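Local structure of glutamate ABC superfamily ATP binding cassette transporter, binding protein (Enterococcus faecium DO, 5EYF) at residues 16-21 with 77-82; 43-48 with 226-231; 73-78 with 203-208; 106-111 with 176-181. The protein binds glutamate between its two lobes and probably delivers it, as the solute-binding component, to an ATP-binding cassette importer. All blocks are in the same frame, centred on the assembly; numbering follows the deposited sequence. Where two conformers were deposited one is given.

Contact 1: residues 16-21 with 77-82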
loop_
_atom_site.group_PDB
_atom_site.type_symbol
_atom_site.label_atom_id
_atom_site.label_comp_id
_atom_site.label_asym_id
_atom_site.label_seq_id
_atom_site.Cartn_x
_atom_site.Cartn_y
_atom_site.Cartn_z
ATOM N N GLU B 16 -26.781 10.109 14.405
ATOM C CA GLU B 16 -26.650 9.549 13.066
ATOM C C GLU B 16 -25.360 10.053 12.428
ATOM O O GLU B 16 -24.921 11.176 12.692
ATOM C CB GLU B 16 -27.867 9.937 12.206
ATOM C CG GLU B 16 -27.982 9.256 10.835
ATOM C CD GLU B 16 -29.141 9.820 10.017
ATOM O OE1 GLU B 16 -29.165 11.053 9.796
ATOM O OE2 GLU B 16 -30.047 9.049 9.621
ATOM N N ILE B 17 -24.746 9.203 11.600
ATOM C CA ILE B 17 -23.711 9.627 10.666
ATOM C C ILE B 17 -24.163 9.244 9.263
ATOM O O ILE B 17 -24.678 8.141 9.051
ATOM C CB ILE B 17 -22.346 8.997 10.980
ATOM C CG1 ILE B 17 -21.896 9.417 12.375
ATOM C CG2 ILE B 17 -21.305 9.378 9.883
ATOM C CD1 ILE B 17 -20.636 8.735 12.776
ATOM N N ILE B 18 -23.996 10.167 8.313
ATOM C CA ILE B 18 -24.436 9.991 6.933
ATOM C C ILE B 18 -23.211 9.737 6.064
ATOM O O ILE B 18 -22.325 10.593 5.957
ATOM C CB ILE B 18 -25.195 11.221 6.426
ATOM C CG1 ILE B 18 -26.362 11.563 7.365
ATOM C CG2 ILE B 18 -25.692 10.969 5.011
ATOM C CD1 ILE B 18 -27.137 12.768 6.939
ATOM N N TRP B 19 -23.175 8.576 5.430
ATOM C CA TRP B 19 -21.995 8.108 4.714
ATOM C C TRP B 19 -22.285 8.073 3.228
ATOM O O TRP B 19 -23.320 7.546 2.812
ATOM C CB TRP B 19 -21.566 6.706 5.140
ATOM C CG TRP B 19 -21.163 6.570 6.551
ATOM C CD1 TRP B 19 -21.980 6.337 7.610
ATOM C CD2 TRP B 19 -19.825 6.618 7.066
ATOM N NE1 TRP B 19 -21.235 6.238 8.770
ATOM C CE2 TRP B 19 -19.907 6.399 8.460
ATOM C CE3 TRP B 19 -18.570 6.811 6.486
ATOM C CZ2 TRP B 19 -18.791 6.410 9.291
ATOM C CZ3 TRP B 19 -17.447 6.778 7.302
ATOM C CH2 TRP B 19 -17.563 6.595 8.697
ATOM N N GLY B 20 -21.372 8.633 2.438
ATOM C CA GLY B 20 -21.415 8.488 1.003
ATOM C C GLY B 20 -20.686 7.245 0.532
ATOM O O GLY B 20 -19.481 7.094 0.771
ATOM N N VAL B 21 -21.400 6.331 -0.129
ATOM C CA VAL B 21 -20.860 5.039 -0.544
ATOM C C VAL B 21 -21.214 4.797 -1.996
ATOM O O VAL B 21 -22.189 5.348 -2.514
ATOM C CB VAL B 21 -21.399 3.869 0.331
ATOM C CG1 VAL B 21 -20.927 3.984 1.787
ATOM C CG2 VAL B 21 -22.949 3.789 0.261
ATOM N N GLY B 77 -21.975 19.217 2.202
ATOM C CA GLY B 77 -22.628 18.797 3.426
ATOM C C GLY B 77 -23.730 17.770 3.267
ATOM O O GLY B 77 -24.386 17.437 4.263
ATOM N N ASN B 78 -23.936 17.229 2.059
ATOM C CA ASN B 78 -24.976 16.218 1.869
ATOM C C ASN B 78 -24.658 14.946 2.624
ATOM O O ASN B 78 -25.568 14.175 2.961
ATOM C CB ASN B 78 -25.144 15.850 0.391
ATOM C CG ASN B 78 -25.587 17.001 -0.455
ATOM O OD1 ASN B 78 -25.042 18.102 -0.361
ATOM N ND2 ASN B 78 -26.571 16.748 -1.322
ATOM N N ILE B 79 -23.369 14.670 2.809
ATOM C CA ILE B 79 -22.882 13.507 3.528
ATOM C C ILE B 79 -21.805 14.005 4.481
ATOM O O ILE B 79 -21.224 15.072 4.278
ATOM C CB ILE B 79 -22.309 12.438 2.577
ATOM C CG1 ILE B 79 -21.239 13.071 1.693
ATOM C CG2 ILE B 79 -23.413 11.852 1.729
ATOM C CD1 ILE B 79 -20.587 12.112 0.712
ATOM N N ASP B 80 -21.553 13.217 5.536
ATOM C CA ASP B 80 -20.546 13.545 6.542
ATOM C C ASP B 80 -19.176 12.995 6.181
ATOM O O ASP B 80 -18.147 13.522 6.636
ATOM C CB ASP B 80 -20.960 12.978 7.915
ATOM C CG ASP B 80 -22.298 13.530 8.399
ATOM O OD1 ASP B 80 -22.612 14.724 8.109
ATOM O OD2 ASP B 80 -23.033 12.745 9.059
ATOM N N ALA B 81 -19.142 11.917 5.411
ATOM C CA ALA B 81 -17.877 11.272 5.078
ATOM C C ALA B 81 -18.079 10.466 3.809
ATOM O O ALA B 81 -19.191 9.974 3.549
ATOM C CB ALA B 81 -17.402 10.357 6.233
ATOM N N ILE B 82 -16.995 10.333 3.027
ATOM C CA ILE B 82 -16.952 9.453 1.862
ATOM C C ILE B 82 -16.216 8.185 2.241
ATOM O O ILE B 82 -15.050 8.239 2.656
ATOM C CB ILE B 82 -16.234 10.087 0.667
ATOM C CG1 ILE B 82 -16.854 11.411 0.234
ATOM C CG2 ILE B 82 -16.223 9.097 -0.489
ATOM C CD1 ILE B 82 -15.898 12.191 -0.721
HETATM O O HOH W 1 -24.950 13.384 10.760
#
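Glu16 meets Asp80 through a single water, which donates to the backbone O of Glu16 and, at 2.6 Å, to Asp80 OD2. One residue on, Ile17 lays its CG2 near that carboxylate; the same methyl sits over one face of the Trp19 ring, offset toward the rim. At Ile18 a side chain stands in for a strand. Its N points almost straight at Asp80 OD2 (2.9 Å, 169°) but reaches it from above the carboxylate plane, 41° out of it, and Arg10 forms a salt bridge with OD1, so the carboxylate is gripped through both oxygens. The O of Ile18 takes the N of Asp80 at 2.8 Å and, weakly, that of Ala81, while Ile18 CG2 meets Ile79 CG2 at 4.1 Å and lies near Asn78 O. True parallel pairing begins only with Trp19 opposite Ala81, where CE3 and CZ3 of the indole rest obliquely on Ala81 CB. Gly20 follows, its N bonded to Ala81 O at 2.8 Å; having no side chain, it leaves its CA to Ile79 CD1, 3.7 Å away. Ile79 reaches there because CG1 lies between the backbone N and the carbonyl carbon (chi1 55°). Strand 16-21 is the middle strand of a parallel sheet, with 59-64 on its other edge; Trp19 packs on helix 41-54, where NE1 bonds to Thr50, while Ile79 and Ile82 lean on helix 70-75.

Contact 2: residues 43-48 with 226-231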
loop_
_atom_site.group_PDB
_atom_site.type_symbol
_atom_site.label_atom_id
_atom_site.label_comp_id
_atom_site.label_asym_id
_atom_site.label_seq_id
_atom_site.Cartn_x
_atom_site.Cartn_y
_atom_site.Cartn_z
ATOM N N VAL B 43 -19.339 -0.370 3.302
ATOM C CA VAL B 43 -20.558 -0.264 4.106
ATOM C C VAL B 43 -20.330 -0.828 5.509
ATOM O O VAL B 43 -20.744 -0.229 6.516
ATOM C CB VAL B 43 -21.721 -0.976 3.392
ATOM C CG1 VAL B 43 -22.952 -1.071 4.315
ATOM C CG2 VAL B 43 -22.072 -0.238 2.116
ATOM N N ASP B 44 -19.688 -1.994 5.603
ATOM C CA ASP B 44 -19.503 -2.604 6.927
ATOM C C ASP B 44 -18.525 -1.818 7.793
ATOM O O ASP B 44 -18.702 -1.714 9.018
ATOM C CB ASP B 44 -19.040 -4.054 6.786
ATOM C CG ASP B 44 -20.187 -4.998 6.416
ATOM O OD1 ASP B 44 -21.360 -4.544 6.338
ATOM O OD2 ASP B 44 -19.916 -6.195 6.208
ATOM N N ILE B 45 -17.458 -1.308 7.187
ATOM C CA ILE B 45 -16.548 -0.431 7.919
ATOM C C ILE B 45 -17.297 0.802 8.429
ATOM O O ILE B 45 -17.115 1.232 9.578
ATOM C CB ILE B 45 -15.337 -0.056 7.031
ATOM C CG1 ILE B 45 -14.426 -1.301 6.735
ATOM C CG2 ILE B 45 -14.510 1.032 7.659
ATOM C CD1 ILE B 45 -13.616 -1.779 7.942
ATOM N N ALA B 46 -18.132 1.419 7.573
ATOM C CA ALA B 46 -18.920 2.582 7.994
ATOM C C ALA B 46 -19.799 2.263 9.197
ATOM O O ALA B 46 -19.882 3.052 10.146
ATOM C CB ALA B 46 -19.795 3.052 6.835
ATOM N N LYS B 47 -20.506 1.132 9.149
ATOM C CA LYS B 47 -21.375 0.766 10.273
ATOM C C LYS B 47 -20.562 0.571 11.547
ATOM O O LYS B 47 -20.962 1.033 12.627
ATOM C CB LYS B 47 -22.166 -0.496 9.934
ATOM C CG LYS B 47 -23.174 -0.300 8.813
ATOM C CD LYS B 47 -23.831 -1.599 8.451
ATOM C CE LYS B 47 -24.943 -1.373 7.471
ATOM N NZ LYS B 47 -25.792 -2.597 7.324
ATOM N N ALA B 48 -19.418 -0.109 11.444
ATOM C CA ALA B 48 -18.603 -0.353 12.629
ATOM C C ALA B 48 -18.054 0.951 13.209
ATOM O O ALA B 48 -17.997 1.120 14.434
ATOM C CB ALA B 48 -17.468 -1.315 12.274
ATOM N N GLY B 226 -10.053 -6.432 16.767
ATOM C CA GLY B 226 -10.342 -7.454 15.793
ATOM C C GLY B 226 -11.581 -7.216 14.963
ATOM O O GLY B 226 -11.915 -8.069 14.122
ATOM N N THR B 227 -12.294 -6.111 15.196
ATOM C CA THR B 227 -13.458 -5.798 14.383
ATOM C C THR B 227 -13.061 -5.570 12.939
ATOM O O THR B 227 -13.730 -6.051 12.016
ATOM C CB THR B 227 -14.154 -4.548 14.923
ATOM O OG1 THR B 227 -14.575 -4.769 16.289
ATOM C CG2 THR B 227 -15.370 -4.180 14.036
ATOM N N TYR B 228 -11.976 -4.824 12.722
ATOM C CA TYR B 228 -11.488 -4.634 11.360
ATOM C C TYR B 228 -11.192 -5.975 10.701
ATOM O O TYR B 228 -11.622 -6.243 9.562
ATOM C CB TYR B 228 -10.242 -3.748 11.365
ATOM C CG TYR B 228 -9.629 -3.612 9.995
ATOM C CD1 TYR B 228 -10.031 -2.597 9.150
ATOM C CD2 TYR B 228 -8.654 -4.517 9.537
ATOM C CE1 TYR B 228 -9.494 -2.464 7.858
ATOM C CE2 TYR B 228 -8.106 -4.401 8.282
ATOM C CZ TYR B 228 -8.522 -3.378 7.443
ATOM O OH TYR B 228 -7.940 -3.310 6.201
ATOM N N ASP B 229 -10.448 -6.835 11.408
ATOM C CA ASP B 229 -10.033 -8.105 10.823
ATOM C C ASP B 229 -11.241 -8.974 10.479
ATOM O O ASP B 229 -11.266 -9.617 9.422
ATOM C CB ASP B 229 -9.071 -8.816 11.789
ATOM C CG ASP B 229 -7.850 -7.949 12.148
ATOM O OD1 ASP B 229 -7.975 -6.910 12.821
ATOM O OD2 ASP B 229 -6.746 -8.323 11.784
ATOM N N LYS B 230 -12.277 -8.966 11.332
ATOM C CA LYS B 230 -13.474 -9.744 11.038
ATOM C C LYS B 230 -14.149 -9.243 9.762
ATOM O O LYS B 230 -14.583 -10.038 8.917
ATOM C CB LYS B 230 -14.431 -9.670 12.233
ATOM C CG LYS B 230 -15.530 -10.698 12.212
ATOM C CD LYS B 230 -16.339 -10.695 13.500
ATOM C CE LYS B 230 -17.257 -11.929 13.568
ATOM N NZ LYS B 230 -18.235 -11.877 14.713
ATOM N N ILE B 231 -14.267 -7.920 9.618
ATOM C CA ILE B 231 -14.909 -7.356 8.429
ATOM C C ILE B 231 -14.084 -7.658 7.176
ATOM O O ILE B 231 -14.635 -8.001 6.111
ATOM C CB ILE B 231 -15.121 -5.848 8.617
ATOM C CG1 ILE B 231 -16.106 -5.571 9.747
ATOM C CG2 ILE B 231 -15.608 -5.181 7.305
ATOM C CD1 ILE B 231 -16.157 -4.115 10.176
#
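Two helices of the same lobe, 41-54 and 227-235, pack nearly antiparallel here, and Ile231 of one presses against Asp44, Ile45 and Ala48 of the other. The short segments pass with axes 10.4 Å apart at 156°, a wide spacing filled by side chains, with no hydrogen bond across it. Ile231 carries most of the contact by dividing its branches. With chi1 at -65°, CG1 lies beside the backbone N and CG2 is anti to it; CG2 touches Asp44 CB at 3.6 Å and also meets the end of Ile45. The longer branch runs on to CD1, which lies 3.7 Å from Ala48 CB and just as near the carbonyl O of Asp44. Ile45 answers with a bent chain: the turn at chi2 (-72°) carries CD1 across to Tyr228, where it approaches CD1 of the ring obliquely at 3.9 Å. One turn further along helix 41-54, Ala48 CB also meets Thr227 CG2, so a small methyl faces a branched residue at this end. The polar groups look elsewhere. Asp44 OD2 is held by Lys234 in a salt bridge and by the indole NH of Trp235, both from the helix that supplies Ile231; Tyr228 OH bonds to the backbone of Tyr102 and of Val244; and Thr227 OG1 bonds to Asp225. Met222 of helix 209-225 closes over Ile45, Ala48 and Thr227. Layers of helices against a central sheet, here with the C-terminal helix returning to cover an early one, are typical of the lobes of periplasmic-type binding proteins.

Contact 3: residues 73-78 with 203-208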
loop_
_atom_site.group_PDB
_atom_site.type_symbol
_atom_site.label_atom_id
_atom_site.label_comp_id
_atom_site.label_asym_id
_atom_site.label_seq_id
_atom_site.Cartn_x
_atom_site.Cartn_y
_atom_site.Cartn_z
ATOM N N LEU B 73 -20.567 16.311 -3.185
ATOM C CA LEU B 73 -21.554 16.014 -2.152
ATOM C C LEU B 73 -20.973 16.173 -0.757
ATOM O O LEU B 73 -21.646 16.679 0.148
ATOM C CB LEU B 73 -22.081 14.596 -2.340
ATOM C CG LEU B 73 -23.025 14.473 -3.530
ATOM C CD1 LEU B 73 -23.272 13.004 -3.852
ATOM C CD2 LEU B 73 -24.319 15.172 -3.177
ATOM N N LEU B 74 -19.727 15.726 -0.560
ATOM C CA LEU B 74 -19.084 15.913 0.736
ATOM C C LEU B 74 -18.919 17.392 1.067
ATOM O O LEU B 74 -19.248 17.830 2.175
ATOM C CB LEU B 74 -17.727 15.218 0.753
ATOM C CG LEU B 74 -17.004 15.317 2.104
ATOM C CD1 LEU B 74 -17.706 14.524 3.203
ATOM C CD2 LEU B 74 -15.579 14.785 1.957
ATOM N N LYS B 75 -18.376 18.178 0.131
ATOM C CA LYS B 75 -18.073 19.563 0.458
ATOM C C LYS B 75 -19.337 20.392 0.620
ATOM O O LYS B 75 -19.318 21.414 1.312
ATOM C CB LYS B 75 -17.138 20.150 -0.607
ATOM C CG LYS B 75 -15.786 19.402 -0.657
ATOM C CD LYS B 75 -14.708 20.191 -1.404
ATOM C CE LYS B 75 -14.375 21.512 -0.722
ATOM N NZ LYS B 75 -13.507 21.314 0.472
ATOM N N ASN B 76 -20.442 19.934 0.055
ATOM C CA ASN B 76 -21.714 20.623 0.205
ATOM C C ASN B 76 -22.468 20.206 1.460
ATOM O O ASN B 76 -23.521 20.782 1.747
ATOM C CB ASN B 76 -22.578 20.358 -1.018
ATOM C CG ASN B 76 -23.713 21.323 -1.115
ATOM O OD1 ASN B 76 -23.491 22.526 -1.200
ATOM N ND2 ASN B 76 -24.939 20.812 -1.073
ATOM N N GLY B 77 -21.975 19.217 2.202
ATOM C CA GLY B 77 -22.628 18.797 3.426
ATOM C C GLY B 77 -23.730 17.770 3.267
ATOM O O GLY B 77 -24.386 17.437 4.263
ATOM N N ASN B 78 -23.936 17.229 2.059
ATOM C CA ASN B 78 -24.976 16.218 1.869
ATOM C C ASN B 78 -24.658 14.946 2.624
ATOM O O ASN B 78 -25.568 14.175 2.961
ATOM C CB ASN B 78 -25.144 15.850 0.391
ATOM C CG ASN B 78 -25.587 17.001 -0.455
ATOM O OD1 ASN B 78 -25.042 18.102 -0.361
ATOM N ND2 ASN B 78 -26.571 16.748 -1.322
ATOM N N ALA B 203 -12.860 10.081 3.364
ATOM C CA ALA B 203 -12.720 11.507 3.156
ATOM C C ALA B 203 -13.737 12.271 3.989
ATOM O O ALA B 203 -14.917 11.915 4.032
ATOM C CB ALA B 203 -12.880 11.850 1.678
ATOM N N ILE B 204 -13.266 13.345 4.616
ATOM C CA ILE B 204 -14.065 14.212 5.467
ATOM C C ILE B 204 -13.822 15.656 5.026
ATOM O O ILE B 204 -12.713 16.013 4.607
ATOM C CB ILE B 204 -13.716 13.962 6.952
ATOM C CG1 ILE B 204 -14.089 12.507 7.322
ATOM C CG2 ILE B 204 -14.341 15.007 7.897
ATOM C CD1 ILE B 204 -13.678 12.072 8.695
ATOM N N ASN B 205 -14.870 16.478 5.031
ATOM C CA ASN B 205 -14.667 17.849 4.576
ATOM C C ASN B 205 -13.658 18.562 5.473
ATOM O O ASN B 205 -13.479 18.216 6.647
ATOM C CB ASN B 205 -15.994 18.621 4.576
ATOM C CG ASN B 205 -15.950 19.870 3.727
ATOM O OD1 ASN B 205 -15.061 20.032 2.886
ATOM N ND2 ASN B 205 -16.901 20.765 3.943
ATOM N N LYS B 206 -12.999 19.566 4.907
ATOM C CA LYS B 206 -12.180 20.468 5.696
ATOM C C LYS B 206 -13.018 21.130 6.788
ATOM O O LYS B 206 -14.213 21.400 6.615
ATOM C CB LYS B 206 -11.558 21.535 4.788
ATOM C CG LYS B 206 -10.749 20.976 3.637
ATOM C CD LYS B 206 -9.415 20.429 4.120
ATOM C CE LYS B 206 -8.490 20.018 2.956
ATOM N NZ LYS B 206 -7.279 19.333 3.469
ATOM N N GLY B 207 -12.378 21.388 7.927
ATOM C CA GLY B 207 -13.032 22.076 9.020
ATOM C C GLY B 207 -13.880 21.173 9.882
ATOM O O GLY B 207 -14.743 21.660 10.626
ATOM N N GLN B 208 -13.671 19.863 9.784
ATOM C CA GLN B 208 -14.389 18.863 10.567
ATOM C C GLN B 208 -13.398 18.038 11.381
ATOM O O GLN B 208 -13.487 16.806 11.460
ATOM C CB GLN B 208 -15.229 17.955 9.670
ATOM C CG GLN B 208 -16.359 18.658 8.918
ATOM C CD GLN B 208 -17.461 19.159 9.842
ATOM O OE1 GLN B 208 -17.592 18.702 10.970
ATOM N NE2 GLN B 208 -18.252 20.111 9.361
#
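The flat carboxamide of Asn205 stands beside Lys75, with its oxygen and its nitrogen meeting different parts of that residue. Lys75 NZ arrives in the carbonyl plane of OD1, at 3.1 Å with a C=O...N angle of 159°, and the same oxygen receives a weak bond from the N of Lys206. On the nitrogen side, ND2 lies 3.6 Å from the backbone O of Lys75, a neighbour rather than a bonded partner, while the amide carbon CG rests near Lys75 CA. The lysine gets there by folding: bends at chi3 and chi4 bring CE and NZ back toward OD1, which CG already lies near, and the two side chains cross at about a right angle. The ammonium is shared with the backbone O of Gln95. Next to this polar pair, Leu74 supplies the apolar half. With CG anti to the backbone N (chi1 -178°), its CD2 is laid along the strand, 3.6 Å from both Ala203 O and Asn205 N, and touches Ala203 CB at 4.0 Å. Just past the helix, Asn76 ND2 donates to Asn78 OD1 at 2.8 Å, close to the plane of both amides. Gly77, with positive phi, and the bonds of Gly77 N to Leu74 O and Asn78 N to Leu73 O end helix 70-75 in a Schellman motif. Across from Leu74 and Lys75, strand 198-205 runs into the type II turn Asn205 to Gln208. The Schellman-terminated helix thus packs on a strand end whose Ala203 also bonds to the Ile82 backbone, within the first lobe of the family 3 solute-binding fold.

Contact 4: residues 106-111 with 176-181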
loop_
_atom_site.group_PDB
_atom_site.type_symbol
_atom_site.label_atom_id
_atom_site.label_comp_id
_atom_site.label_asym_id
_atom_site.label_seq_id
_atom_site.Cartn_x
_atom_site.Cartn_y
_atom_site.Cartn_z
ATOM N N GLY B 106 -4.500 -1.519 -5.579
ATOM C CA GLY B 106 -3.549 -1.078 -6.592
ATOM C C GLY B 106 -4.169 -1.243 -7.951
ATOM O O GLY B 106 -4.956 -2.158 -8.162
ATOM N N GLN B 107 -3.819 -0.358 -8.877
ATOM C CA GLN B 107 -4.455 -0.430 -10.190
ATOM C C GLN B 107 -3.990 -1.654 -10.967
ATOM O O GLN B 107 -2.827 -2.047 -10.900
ATOM C CB GLN B 107 -4.187 0.843 -10.982
ATOM C CG GLN B 107 -5.076 0.945 -12.225
ATOM C CD GLN B 107 -5.061 2.331 -12.816
ATOM O OE1 GLN B 107 -4.770 3.287 -12.121
ATOM N NE2 GLN B 107 -5.336 2.441 -14.110
ATOM N N ALA B 108 -4.902 -2.245 -11.736
ATOM C CA ALA B 108 -4.622 -3.495 -12.434
ATOM C C ALA B 108 -5.389 -3.536 -13.744
ATOM O O ALA B 108 -6.133 -2.613 -14.083
ATOM C CB ALA B 108 -4.982 -4.733 -11.591
ATOM N N LEU B 109 -5.183 -4.626 -14.481
ATOM C CA LEU B 109 -5.788 -4.850 -15.790
ATOM C C LEU B 109 -6.647 -6.096 -15.776
ATOM O O LEU B 109 -6.239 -7.131 -15.255
ATOM C CB LEU B 109 -4.748 -5.068 -16.874
ATOM C CG LEU B 109 -3.774 -3.943 -17.181
ATOM C CD1 LEU B 109 -2.858 -4.328 -18.346
ATOM C CD2 LEU B 109 -4.498 -2.631 -17.471
ATOM N N LEU B 110 -7.810 -6.011 -16.418
ATOM C CA LEU B 110 -8.673 -7.156 -16.662
ATOM C C LEU B 110 -8.762 -7.374 -18.169
ATOM O O LEU B 110 -9.013 -6.422 -18.916
ATOM C CB LEU B 110 -10.074 -6.892 -16.081
ATOM C CG LEU B 110 -11.127 -8.003 -16.165
ATOM C CD1 LEU B 110 -10.907 -8.958 -15.020
ATOM C CD2 LEU B 110 -12.563 -7.450 -16.140
ATOM N N VAL B 111 -8.526 -8.613 -18.614
ATOM C CA VAL B 111 -8.572 -8.980 -20.026
ATOM C C VAL B 111 -9.338 -10.288 -20.163
ATOM O O VAL B 111 -9.530 -11.025 -19.195
ATOM C CB VAL B 111 -7.143 -9.124 -20.634
ATOM C CG1 VAL B 111 -6.372 -7.809 -20.539
ATOM C CG2 VAL B 111 -6.368 -10.223 -19.932
ATOM N N ALA B 176 -9.016 -4.754 -6.510
ATOM C CA ALA B 176 -10.098 -5.297 -5.685
ATOM C C ALA B 176 -11.452 -5.100 -6.345
ATOM O O ALA B 176 -12.372 -5.899 -6.125
ATOM C CB ALA B 176 -10.122 -4.649 -4.301
ATOM N N ILE B 177 -11.592 -4.027 -7.123
ATOM C CA ILE B 177 -12.828 -3.785 -7.853
ATOM C C ILE B 177 -12.942 -4.745 -9.022
ATOM O O ILE B 177 -14.009 -5.328 -9.256
ATOM C CB ILE B 177 -12.893 -2.323 -8.311
ATOM C CG1 ILE B 177 -12.879 -1.402 -7.075
ATOM C CG2 ILE B 177 -14.126 -2.096 -9.210
ATOM C CD1 ILE B 177 -12.757 0.075 -7.386
ATOM N N LEU B 178 -11.835 -4.952 -9.749
ATOM C CA LEU B 178 -11.839 -5.884 -10.874
ATOM C C LEU B 178 -12.129 -7.295 -10.406
ATOM O O LEU B 178 -12.770 -8.066 -11.124
ATOM C CB LEU B 178 -10.497 -5.852 -11.594
ATOM C CG LEU B 178 -10.235 -4.586 -12.391
ATOM C CD1 LEU B 178 -8.828 -4.627 -12.965
ATOM C CD2 LEU B 178 -11.258 -4.426 -13.483
ATOM N N LEU B 179 -11.641 -7.660 -9.217
ATOM C CA LEU B 179 -12.009 -8.951 -8.642
ATOM C C LEU B 179 -13.515 -9.079 -8.496
ATOM O O LEU B 179 -14.075 -10.141 -8.772
ATOM C CB LEU B 179 -11.332 -9.147 -7.288
ATOM C CG LEU B 179 -9.893 -9.671 -7.303
ATOM C CD1 LEU B 179 -9.410 -9.854 -5.880
ATOM C CD2 LEU B 179 -9.781 -10.968 -8.079
ATOM N N GLY B 180 -14.183 -8.018 -8.025
ATOM C CA GLY B 180 -15.634 -8.046 -7.925
ATOM C C GLY B 180 -16.296 -8.315 -9.255
ATOM O O GLY B 180 -17.401 -8.870 -9.309
ATOM N N ILE B 181 -15.620 -7.961 -10.340
ATOM C CA ILE B 181 -16.116 -8.220 -11.685
ATOM C C ILE B 181 -15.677 -9.590 -12.194
ATOM O O ILE B 181 -16.440 -10.277 -12.874
ATOM C CB ILE B 181 -15.651 -7.090 -12.623
ATOM C CG1 ILE B 181 -16.140 -5.735 -12.112
ATOM C CG2 ILE B 181 -16.122 -7.368 -14.054
ATOM C CD1 ILE B 181 -15.403 -4.551 -12.706
#
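Leu178, on helix 175-182, packs against the mixed sheet of the second lobe of this alpha/beta binding protein, on strand 103-112. Its CB starts the side chain toward the strand, and CG, anti to the carbonyl carbon (chi1 -71°), sets the two methyls over successive parts of the backbone. CD1 settles on the peptide that follows Ala108, 3.5 Å from that residue's O, and lies 4.1 Å from its CB. CD2 turns to the next inward-facing residue and meets Leu110 CB at 3.8 Å. A single leucine therefore spans Ala108 and Leu110, the two residues that point toward the helix, while Leu109 between them faces the other way and offers chiefly its backbone. The helix and strand run roughly parallel, at 24° with axes 8.6 Å apart, which lets the next turn join in. Leu110, its CG anti to the backbone N (chi1 -177°), extends toward that turn and Ile181. No hydrogen bond crosses the contact; the O of Ala108 is instead bonded by Thr172 OG1. Phe160 of helix 156-164 lies against both Leu110 and Ile181, and Leu190 of strand 188-191 backs Leu110 and Leu178, making this a well-buried apolar layer. The neighbouring Ile177 touches the bound glutamate, so the same helix contributes to both core and ligand pocket. At the far end of the layer, Leu110 CD2 meets Ile181 CG2 at 4.1 Å.

Contacts 1, 2 and 3 build one lobe and contact 4 the other, a division typical of a clamshell binding protein. Contacts 1 and 3 are closest, their centres about 8 Å apart: they share Gly77 and Asn78, and Ile82 N probably bonds to Ala203 O, joining strands 81-82 and 198-205. Contact 2 lies about 17 Å from contact 1, and Trp19 packs on Ala46 between them. Contact 4 is about 29 Å from contact 3, centre to centre, yet strands 103-112 and 198-205 are neighbours in one sheet. Along the chain, 106-111 and 176-181 fall between the first-lobe segments, so the chain leaves that lobe and returns, with glutamate bound between the two.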